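Local coordinates for protein malonate decarboxylase subunit alpha (Acinetobacter baumannii ATCC 17978, PDB 6MPR) that probably serves as the acyl-carrier-protein transferase subunit of malonate decarboxylase, exchanging acetyl for malonyl groups so that malonate can be decarboxylated, at residues 87-97 / 109-120; 99-107 / 123-131. One frame throughout, in Å; residues are numbered along the deposited sequence.

Interaction 1: residues 87-97 / 109-120; sequences LHDLHMIMPSV and GIARKLDFSFAG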
loop_
_atom_site.group_PDB
_atom_site.type_symbol
_atom_site.label_atom_id
_atom_site.label_comp_id
_atom_site.label_asym_id
_atom_site.label_seq_id
_atom_site.Cartn_x
_atom_site.Cartn_y
_atom_site.Cartn_z
ATOM N N LEU A 87 12.867 -13.182 -29.821
ATOM C CA LEU A 87 12.651 -12.638 -28.481
ATOM C C LEU A 87 13.960 -12.698 -27.700
ATOM O O LEU A 87 14.400 -13.780 -27.301
ATOM C CB LEU A 87 11.549 -13.396 -27.736
ATOM C CG LEU A 87 10.194 -13.427 -28.422
ATOM C CD1 LEU A 87 9.151 -14.023 -27.472
ATOM C CD2 LEU A 87 9.800 -12.032 -28.861
ATOM N N HIS A 88 14.560 -11.532 -27.467
ATOM C CA HIS A 88 15.784 -11.405 -26.690
ATOM C C HIS A 88 15.702 -10.112 -25.897
ATOM O O HIS A 88 14.862 -9.252 -26.172
ATOM C CB HIS A 88 17.035 -11.419 -27.578
ATOM C CG HIS A 88 16.974 -10.443 -28.709
ATOM N ND1 HIS A 88 17.373 -9.130 -28.584
ATOM C CD2 HIS A 88 16.549 -10.588 -29.986
ATOM C CE1 HIS A 88 17.196 -8.508 -29.736
ATOM N NE2 HIS A 88 16.699 -9.369 -30.604
ATOM N N ASP A 89 16.565 -9.999 -24.882
ATOM C CA ASP A 89 16.659 -8.798 -24.046
ATOM C C ASP A 89 15.332 -8.466 -23.382
ATOM O O ASP A 89 15.031 -7.295 -23.117
ATOM C CB ASP A 89 17.167 -7.596 -24.842
ATOM C CG ASP A 89 18.619 -7.744 -25.234
ATOM O OD1 ASP A 89 19.487 -7.566 -24.357
ATOM O OD2 ASP A 89 18.889 -8.088 -26.404
ATOM N N LEU A 90 14.533 -9.491 -23.108
ATOM C CA LEU A 90 13.320 -9.282 -22.332
ATOM C C LEU A 90 13.676 -8.830 -20.921
ATOM O O LEU A 90 14.624 -9.323 -20.312
ATOM C CB LEU A 90 12.479 -10.564 -22.282
ATOM C CG LEU A 90 11.869 -11.016 -23.612
ATOM C CD1 LEU A 90 10.804 -12.075 -23.412
ATOM C CD2 LEU A 90 11.323 -9.810 -24.403
ATOM N N HIS A 91 12.922 -7.870 -20.414
ATOM C CA HIS A 91 13.087 -7.376 -19.051
ATOM C C HIS A 91 11.954 -8.019 -18.265
ATOM O O HIS A 91 10.792 -7.620 -18.391
ATOM C CB HIS A 91 13.046 -5.850 -19.028
ATOM C CG HIS A 91 13.166 -5.238 -17.664
ATOM N ND1 HIS A 91 13.430 -3.900 -17.487
ATOM C CD2 HIS A 91 13.041 -5.764 -16.421
ATOM C CE1 HIS A 91 13.481 -3.626 -16.194
ATOM N NE2 HIS A 91 13.238 -4.740 -15.523
ATOM N N MET A 92 12.286 -9.052 -17.495
ATOM C CA MET A 92 11.252 -9.781 -16.772
ATOM C C MET A 92 10.939 -9.079 -15.468
ATOM O O MET A 92 11.840 -8.610 -14.758
ATOM C CB MET A 92 11.684 -11.222 -16.493
ATOM C CG MET A 92 12.078 -11.990 -17.751
ATOM S SD MET A 92 10.813 -11.980 -19.052
ATOM C CE MET A 92 9.457 -12.790 -18.183
ATOM N N ILE A 93 9.648 -9.015 -15.157
ATOM C CA ILE A 93 9.140 -8.435 -13.922
ATOM C C ILE A 93 8.321 -9.523 -13.253
ATOM O O ILE A 93 7.246 -9.889 -13.746
ATOM C CB ILE A 93 8.308 -7.170 -14.169
ATOM C CG1 ILE A 93 9.164 -6.118 -14.868
ATOM C CG2 ILE A 93 7.791 -6.600 -12.843
ATOM C CD1 ILE A 93 8.378 -4.980 -15.497
ATOM N N MET A 94 8.836 -10.058 -12.137
ATOM C CA MET A 94 8.200 -11.234 -11.565
ATOM C C MET A 94 8.078 -11.104 -10.057
ATOM O O MET A 94 9.096 -10.975 -9.371
ATOM C CB MET A 94 8.993 -12.486 -11.920
ATOM C CG MET A 94 9.152 -12.697 -13.439
ATOM S SD MET A 94 9.989 -14.236 -13.826
ATOM C CE MET A 94 8.698 -15.376 -13.360
ATOM N N PRO A 95 6.864 -11.143 -9.502
ATOM C CA PRO A 95 6.746 -11.122 -8.038
ATOM C C PRO A 95 7.503 -12.265 -7.388
ATOM O O PRO A 95 8.163 -12.071 -6.368
ATOM C CB PRO A 95 5.229 -11.223 -7.809
ATOM C CG PRO A 95 4.637 -10.607 -9.069
ATOM C CD PRO A 95 5.555 -11.057 -10.177
ATOM N N SER A 96 7.443 -13.454 -7.983
ATOM C CA SER A 96 8.084 -14.638 -7.421
ATOM C C SER A 96 8.754 -15.416 -8.546
ATOM O O SER A 96 8.117 -15.688 -9.569
ATOM C CB SER A 96 7.054 -15.513 -6.689
ATOM O OG SER A 96 7.698 -16.455 -5.845
ATOM N N VAL A 97 10.034 -15.760 -8.361
ATOM C CA VAL A 97 10.821 -16.512 -9.341
ATOM C C VAL A 97 11.089 -17.881 -8.736
ATOM O O VAL A 97 11.974 -18.024 -7.887
ATOM C CB VAL A 97 12.141 -15.816 -9.694
ATOM C CG1 VAL A 97 12.777 -16.486 -10.911
ATOM C CG2 VAL A 97 11.937 -14.342 -9.939
ATOM N N GLY A 109 19.149 -16.785 -23.308
ATOM C CA GLY A 109 19.293 -15.540 -24.030
ATOM C C GLY A 109 17.992 -14.889 -24.423
ATOM O O GLY A 109 17.996 -13.976 -25.258
ATOM N N ILE A 110 16.875 -15.336 -23.852
ATOM C CA ILE A 110 15.584 -14.716 -24.126
ATOM C C ILE A 110 15.388 -13.487 -23.246
ATOM O O ILE A 110 14.990 -12.419 -23.724
ATOM C CB ILE A 110 14.460 -15.746 -23.932
ATOM C CG1 ILE A 110 14.587 -16.848 -25.001
ATOM C CG2 ILE A 110 13.101 -15.052 -23.946
ATOM C CD1 ILE A 110 13.783 -18.106 -24.719
ATOM N N ALA A 111 15.696 -13.622 -21.961
ATOM C CA ALA A 111 15.609 -12.541 -20.988
ATOM C C ALA A 111 17.010 -12.097 -20.580
ATOM O O ALA A 111 17.960 -12.889 -20.606
ATOM C CB ALA A 111 14.821 -12.984 -19.751
ATOM N N ARG A 112 17.144 -10.818 -20.213
ATOM C CA ARG A 112 18.423 -10.299 -19.724
ATOM C C ARG A 112 18.280 -9.629 -18.360
ATOM O O ARG A 112 19.093 -9.862 -17.461
ATOM C CB ARG A 112 19.032 -9.306 -20.712
ATOM C CG ARG A 112 20.549 -9.162 -20.572
ATOM C CD ARG A 112 21.176 -10.511 -20.861
ATOM N NE ARG A 112 22.612 -10.484 -21.103
ATOM C CZ ARG A 112 23.257 -11.420 -21.795
ATOM N NH1 ARG A 112 22.585 -12.437 -22.326
ATOM N NH2 ARG A 112 24.571 -11.337 -21.968
ATOM N N LYS A 113 17.253 -8.796 -18.192
ATOM C CA LYS A 113 17.053 -8.043 -16.962
ATOM C C LYS A 113 15.961 -8.676 -16.113
ATOM O O LYS A 113 15.002 -9.258 -16.626
ATOM C CB LYS A 113 16.680 -6.585 -17.259
ATOM C CG LYS A 113 17.717 -5.798 -18.008
ATOM C CD LYS A 113 17.238 -4.359 -18.135
ATOM C CE LYS A 113 18.098 -3.542 -19.070
ATOM N NZ LYS A 113 17.550 -2.158 -19.156
ATOM N N LEU A 114 16.102 -8.546 -14.801
ATOM C CA LEU A 114 15.123 -9.104 -13.877
ATOM C C LEU A 114 14.864 -8.134 -12.738
ATOM O O LEU A 114 15.807 -7.678 -12.085
ATOM C CB LEU A 114 15.598 -10.447 -13.313
ATOM C CG LEU A 114 14.684 -11.054 -12.241
ATOM C CD1 LEU A 114 13.317 -11.462 -12.854
ATOM C CD2 LEU A 114 15.373 -12.237 -11.574
ATOM N N ASP A 115 13.589 -7.812 -12.516
ATOM C CA ASP A 115 13.120 -7.160 -11.297
ATOM C C ASP A 115 12.146 -8.113 -10.629
ATOM O O ASP A 115 11.217 -8.598 -11.285
ATOM C CB ASP A 115 12.440 -5.819 -11.585
ATOM C CG ASP A 115 13.440 -4.695 -11.787
ATOM O OD1 ASP A 115 14.043 -4.231 -10.791
ATOM O OD2 ASP A 115 13.656 -4.293 -12.945
ATOM N N PHE A 116 12.361 -8.400 -9.344
ATOM C CA PHE A 116 11.564 -9.429 -8.676
ATOM C C PHE A 116 11.416 -9.111 -7.196
ATOM O O PHE A 116 12.015 -8.165 -6.676
ATOM C CB PHE A 116 12.158 -10.839 -8.866
ATOM C CG PHE A 116 13.413 -11.112 -8.052
ATOM C CD1 PHE A 116 14.627 -10.548 -8.409
ATOM C CD2 PHE A 116 13.373 -11.970 -6.962
ATOM C CE1 PHE A 116 15.790 -10.821 -7.674
ATOM C CE2 PHE A 116 14.512 -12.244 -6.220
ATOM C CZ PHE A 116 15.722 -11.656 -6.565
ATOM N N SER A 117 10.577 -9.910 -6.526
ATOM C CA SER A 117 10.387 -9.804 -5.081
ATOM C C SER A 117 10.795 -11.053 -4.314
ATOM O O SER A 117 11.512 -10.948 -3.308
ATOM C CB SER A 117 8.932 -9.450 -4.760
ATOM O OG SER A 117 8.747 -9.372 -3.353
ATOM N N PHE A 118 10.375 -12.244 -4.733
ATOM C CA PHE A 118 10.713 -13.440 -3.971
ATOM C C PHE A 118 11.501 -14.438 -4.809
ATOM O O PHE A 118 11.249 -14.594 -6.003
ATOM C CB PHE A 118 9.463 -14.126 -3.404
ATOM C CG PHE A 118 9.779 -15.340 -2.574
ATOM C CD1 PHE A 118 10.257 -15.207 -1.276
ATOM C CD2 PHE A 118 9.637 -16.611 -3.105
ATOM C CE1 PHE A 118 10.568 -16.320 -0.523
ATOM C CE2 PHE A 118 9.940 -17.741 -2.346
ATOM C CZ PHE A 118 10.408 -17.593 -1.061
ATOM N N ALA A 119 12.476 -15.083 -4.169
ATOM C CA ALA A 119 13.125 -16.275 -4.696
ATOM C C ALA A 119 13.532 -17.152 -3.524
ATOM O O ALA A 119 13.716 -16.676 -2.396
ATOM C CB ALA A 119 14.344 -15.940 -5.563
ATOM N N GLY A 120 13.665 -18.447 -3.806
ATOM C CA GLY A 120 13.975 -19.431 -2.792
ATOM C C GLY A 120 15.331 -19.203 -2.151
ATOM O O GLY A 120 16.307 -18.834 -2.811
HETATM O O HOH W 1 18.607 -11.479 -23.888
#

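Interaction 2: residues 99-107 / 123-131; sequences RSEHLDLFE and SLRISQLIE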
loop_
_atom_site.group_PDB
_atom_site.type_symbol
_atom_site.label_atom_id
_atom_site.label_comp_id
_atom_site.label_asym_id
_atom_site.label_seq_id
_atom_site.Cartn_x
_atom_site.Cartn_y
_atom_site.Cartn_z
ATOM N N ARG A 99 9.803 -21.282 -10.771
ATOM C CA ARG A 99 9.829 -22.306 -11.810
ATOM C C ARG A 99 11.203 -22.362 -12.469
ATOM O O ARG A 99 11.866 -21.340 -12.640
ATOM C CB ARG A 99 8.756 -22.029 -12.874
ATOM C CG ARG A 99 7.308 -21.900 -12.369
ATOM C CD ARG A 99 6.573 -23.247 -12.307
ATOM N NE ARG A 99 6.716 -24.003 -13.545
ATOM C CZ ARG A 99 6.419 -25.295 -13.688
ATOM N NH1 ARG A 99 5.925 -25.988 -12.668
ATOM N NH2 ARG A 99 6.615 -25.895 -14.859
ATOM N N SER A 100 11.638 -23.572 -12.833
ATOM C CA SER A 100 12.922 -23.724 -13.510
ATOM C C SER A 100 12.965 -22.956 -14.831
ATOM O O SER A 100 13.991 -22.359 -15.175
ATOM C CB SER A 100 13.211 -25.204 -13.755
ATOM O OG SER A 100 12.237 -25.775 -14.608
ATOM N N GLU A 101 11.873 -22.975 -15.601
ATOM C CA GLU A 101 11.905 -22.273 -16.881
ATOM C C GLU A 101 12.012 -20.758 -16.710
ATOM O O GLU A 101 12.412 -20.075 -17.657
ATOM C CB GLU A 101 10.685 -22.645 -17.737
ATOM C CG GLU A 101 9.327 -22.085 -17.269
ATOM C CD GLU A 101 8.603 -22.999 -16.289
ATOM O OE1 GLU A 101 7.420 -22.716 -15.966
ATOM O OE2 GLU A 101 9.212 -24.002 -15.846
ATOM N N HIS A 102 11.682 -20.213 -15.531
ATOM C CA HIS A 102 11.897 -18.783 -15.314
ATOM C C HIS A 102 13.362 -18.433 -15.501
ATOM O O HIS A 102 13.707 -17.484 -16.210
ATOM C CB HIS A 102 11.453 -18.367 -13.916
ATOM C CG HIS A 102 9.991 -18.508 -13.683
ATOM N ND1 HIS A 102 9.437 -18.466 -12.423
ATOM C CD2 HIS A 102 8.962 -18.684 -14.542
ATOM C CE1 HIS A 102 8.130 -18.624 -12.513
ATOM N NE2 HIS A 102 7.814 -18.750 -13.788
ATOM N N LEU A 103 14.242 -19.203 -14.870
ATOM C CA LEU A 103 15.659 -18.926 -14.995
ATOM C C LEU A 103 16.210 -19.429 -16.323
ATOM O O LEU A 103 17.188 -18.864 -16.828
ATOM C CB LEU A 103 16.392 -19.513 -13.788
ATOM C CG LEU A 103 15.937 -18.816 -12.496
ATOM C CD1 LEU A 103 16.624 -19.371 -11.261
ATOM C CD2 LEU A 103 16.146 -17.307 -12.586
ATOM N N ASP A 104 15.575 -20.445 -16.936
ATOM C CA ASP A 104 15.982 -20.870 -18.273
ATOM C C ASP A 104 15.901 -19.722 -19.282
ATOM O O ASP A 104 16.676 -19.687 -20.248
ATOM C CB ASP A 104 15.120 -22.040 -18.760
ATOM C CG ASP A 104 15.289 -23.315 -17.920
ATOM O OD1 ASP A 104 16.195 -23.394 -17.056
ATOM O OD2 ASP A 104 14.484 -24.251 -18.130
ATOM N N LEU A 105 14.984 -18.766 -19.074
ATOM C CA LEU A 105 14.894 -17.618 -19.983
ATOM C C LEU A 105 16.216 -16.866 -20.078
ATOM O O LEU A 105 16.582 -16.360 -21.149
ATOM C CB LEU A 105 13.799 -16.656 -19.525
ATOM C CG LEU A 105 12.373 -17.190 -19.534
ATOM C CD1 LEU A 105 11.451 -16.236 -18.778
ATOM C CD2 LEU A 105 11.899 -17.411 -20.983
ATOM N N PHE A 106 16.931 -16.751 -18.960
ATOM C CA PHE A 106 18.191 -16.018 -18.967
ATOM C C PHE A 106 19.317 -16.866 -19.525
ATOM O O PHE A 106 20.115 -16.384 -20.337
ATOM C CB PHE A 106 18.499 -15.522 -17.555
ATOM C CG PHE A 106 17.430 -14.598 -17.019
ATOM C CD1 PHE A 106 16.304 -15.104 -16.375
ATOM C CD2 PHE A 106 17.534 -13.230 -17.194
ATOM C CE1 PHE A 106 15.306 -14.252 -15.903
ATOM C CE2 PHE A 106 16.553 -12.377 -16.731
ATOM C CZ PHE A 106 15.428 -12.893 -16.075
ATOM N N GLU A 107 19.379 -18.136 -19.128
ATOM C CA GLU A 107 20.354 -19.041 -19.727
ATOM C C GLU A 107 20.221 -19.077 -21.241
ATOM O O GLU A 107 21.228 -19.093 -21.959
ATOM C CB GLU A 107 20.181 -20.436 -19.141
ATOM C CG GLU A 107 21.287 -21.396 -19.496
ATOM C CD GLU A 107 21.136 -22.707 -18.766
ATOM O OE1 GLU A 107 20.475 -22.712 -17.704
ATOM O OE2 GLU A 107 21.666 -23.729 -19.252
ATOM N N SER A 123 18.609 -21.662 -3.390
ATOM C CA SER A 123 19.037 -21.784 -4.778
ATOM C C SER A 123 20.244 -20.896 -5.074
ATOM O O SER A 123 20.281 -19.722 -4.686
ATOM C CB SER A 123 17.885 -21.432 -5.712
ATOM O OG SER A 123 18.338 -21.369 -7.061
ATOM N N LEU A 124 21.230 -21.462 -5.767
ATOM C CA LEU A 124 22.401 -20.721 -6.219
ATOM C C LEU A 124 22.257 -20.213 -7.642
ATOM O O LEU A 124 23.176 -19.561 -8.146
ATOM C CB LEU A 124 23.654 -21.594 -6.139
ATOM C CG LEU A 124 24.056 -22.074 -4.749
ATOM C CD1 LEU A 124 23.425 -23.430 -4.439
ATOM C CD2 LEU A 124 25.569 -22.128 -4.628
ATOM N N ARG A 125 21.126 -20.488 -8.291
ATOM C CA ARG A 125 21.019 -20.279 -9.733
ATOM C C ARG A 125 21.081 -18.802 -10.115
ATOM O O ARG A 125 21.754 -18.447 -11.086
ATOM C CB ARG A 125 19.731 -20.913 -10.257
ATOM C CG ARG A 125 19.928 -22.249 -10.932
ATOM C CD ARG A 125 18.744 -22.573 -11.830
ATOM N NE ARG A 125 19.089 -22.495 -13.247
ATOM C CZ ARG A 125 18.214 -22.642 -14.238
ATOM N NH1 ARG A 125 16.935 -22.890 -13.973
ATOM N NH2 ARG A 125 18.617 -22.544 -15.497
ATOM N N ILE A 126 20.367 -17.924 -9.396
ATOM C CA ILE A 126 20.380 -16.502 -9.755
ATOM C C ILE A 126 21.788 -15.930 -9.598
ATOM O O ILE A 126 22.296 -15.231 -10.482
ATOM C CB ILE A 126 19.345 -15.716 -8.920
ATOM C CG1 ILE A 126 17.921 -15.996 -9.414
ATOM C CG2 ILE A 126 19.642 -14.211 -8.951
ATOM C CD1 ILE A 126 16.828 -15.457 -8.487
ATOM N N SER A 127 22.442 -16.230 -8.470
ATOM C CA SER A 127 23.826 -15.804 -8.273
ATOM C C SER A 127 24.728 -16.317 -9.385
ATOM O O SER A 127 25.622 -15.601 -9.849
ATOM C CB SER A 127 24.354 -16.282 -6.918
ATOM O OG SER A 127 23.880 -15.446 -5.877
ATOM N N GLN A 128 24.517 -17.562 -9.819
ATOM C CA GLN A 128 25.380 -18.123 -10.858
ATOM C C GLN A 128 25.114 -17.460 -12.206
ATOM O O GLN A 128 26.050 -17.227 -12.981
ATOM C CB GLN A 128 25.189 -19.640 -10.947
ATOM C CG GLN A 128 26.177 -20.366 -11.876
ATOM C CD GLN A 128 27.642 -20.222 -11.457
ATOM O OE1 GLN A 128 28.498 -19.879 -12.277
ATOM N NE2 GLN A 128 27.934 -20.496 -10.188
ATOM N N LEU A 129 23.849 -17.141 -12.504
ATOM C CA LEU A 129 23.551 -16.460 -13.766
ATOM C C LEU A 129 24.114 -15.045 -13.776
ATOM O O LEU A 129 24.571 -14.559 -14.819
ATOM C CB LEU A 129 22.044 -16.441 -14.024
ATOM C CG LEU A 129 21.436 -17.780 -14.450
ATOM C CD1 LEU A 129 19.911 -17.735 -14.404
ATOM C CD2 LEU A 129 21.953 -18.205 -15.831
ATOM N N ILE A 130 24.096 -14.368 -12.629
ATOM C CA ILE A 130 24.737 -13.057 -12.530
ATOM C C ILE A 130 26.239 -13.179 -12.770
ATOM O O ILE A 130 26.825 -12.426 -13.558
ATOM C CB ILE A 130 24.443 -12.417 -11.162
ATOM C CG1 ILE A 130 22.981 -11.991 -11.076
ATOM C CG2 ILE A 130 25.374 -11.229 -10.921
ATOM C CD1 ILE A 130 22.465 -11.794 -9.621
ATOM N N GLU A 131 26.885 -14.127 -12.084
ATOM C CA GLU A 131 28.322 -14.319 -12.262
ATOM C C GLU A 131 28.666 -14.648 -13.705
ATOM O O GLU A 131 29.738 -14.264 -14.189
ATOM C CB GLU A 131 28.824 -15.422 -11.331
ATOM C CG GLU A 131 30.295 -15.770 -11.506
ATOM C CD GLU A 131 30.700 -16.991 -10.702
ATOM O OE1 GLU A 131 30.563 -16.957 -9.461
ATOM O OE2 GLU A 131 31.139 -17.992 -11.313
#

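Interaction 1: residues 87-97 / 109-120
His91 and Asp115 are joined by a short side-chain bond across two neighbouring parallel strands. His91 NE2 donates to Asp115 OD2 at 2.6 Å. The strands, 90-94 and 111-116, are adjacent in the parallel sheet of an alpha/beta domain, consistent with the family's Rossmann-type clan. Helix 100-107 connects them, which makes a beta-alpha-beta crossover. The His91 ring reaches the next strand because its CG is anti to the backbone N (chi1 178°). The carboxylate is met in the ring plane and offers its anti lone pair. Its other oxygen, OD1, accepts from Ala139 N on the following strand, so both oxygens are held. Lys113 CB lies over one face of the same imidazole, 3.7 Å above its plane, in a CH-pi contact.

Leu90 N donates to Ile110 O at the start of the ladder. A beta bulge follows, where Leu90 O accepts from Arg112 N at 2.9 Å and, weakly, from Lys113 N. The register shifts by one residue there. Just before it, a water bridges Asp89 N and Gly109 O. Beyond the bulge the ladder is regular, with Met92 N bonded to Lys113 O and Met94 N to Asp115 O.

The sheet face of Leu90, Met92 and Met94 is apolar. The Met92 chain bends at chi2 and chi3, and its CG rests on Ala111 CB at 3.5 Å. Leu114 CD1 touches Met92 CB. Phe106 of helix 100-107 covers Ala111 and Leu114 on this side.

Both strands turn a corner together, at Pro95 and Ser117, and pair again as a short two-strand sheet. Pro95 O accepts from Phe118 N at 2.8 Å, and Val97 N donates to Phe118 O. Val97 CG2 packs on Phe116 CB at 3.7 Å. Ser96 OG approaches the edge of the Phe118 ring, 3.4 Å from CD2.

Interaction 2: residues 99-107 / 123-131
A salt-bridge network spans two neighbouring helices, with Arg125 of helix 125-131 facing Asp104 and Glu107 of helix 100-107. Arg125 NH1 and NH2 both grip one oxygen, Asp104 OD1. The NH2 bond is 3.0 Å long and meets OD1 nearly along its C-O axis. The NH1 bond comes from above the carboxylate plane. NH2 also bonds weakly to Glu107 OE1 at 2.9 Å, with the two charged planes almost perpendicular (88°). NH1 donates to Ser100 O as well, a carbonyl that already accepts from Asp104 N.

These helices run side by side and nearly parallel, 5° apart. They are the connections of two successive beta-alpha-beta units of the alpha/beta domain, and strand 111-116 lies between them in the chain. Arg125 acts as a knob in a hole made by Ser100, Leu103, Asp104 and Glu107. Leu103 CB lies over one face of the guanidinium, 3.4 Å above its plane.

Beneath this polar layer the contact is apolar. Leu103 CD1 touches Arg125 CB at 3.6 Å, while Leu103 CD2 meets Ile126 CG1. Leu129 CD1 lies near both Leu103 CB and Phe106 CB, at 4.0 and 4.1 Å.

How the interactions relate
The segments of the two interactions alternate along the chain. Interaction 1 is the buried pairing of strands, dominated by backbone bonds. Interaction 2 joins the helices that follow those strands. It is only partly buried, and side-chain charges carry its outer part. Helix 100-107 belongs to both settings. Leu105 O probably accepts from Ile110 N and Ala111 N where the chain leaves the helix. Phe106 of this helix also reaches Met92, and Met94 CE packs against His102 ND1. Carboxylates serve in both contacts: a buried one bonded to an imidazole in the sheet, and a pair around a guanidinium nearer the surface.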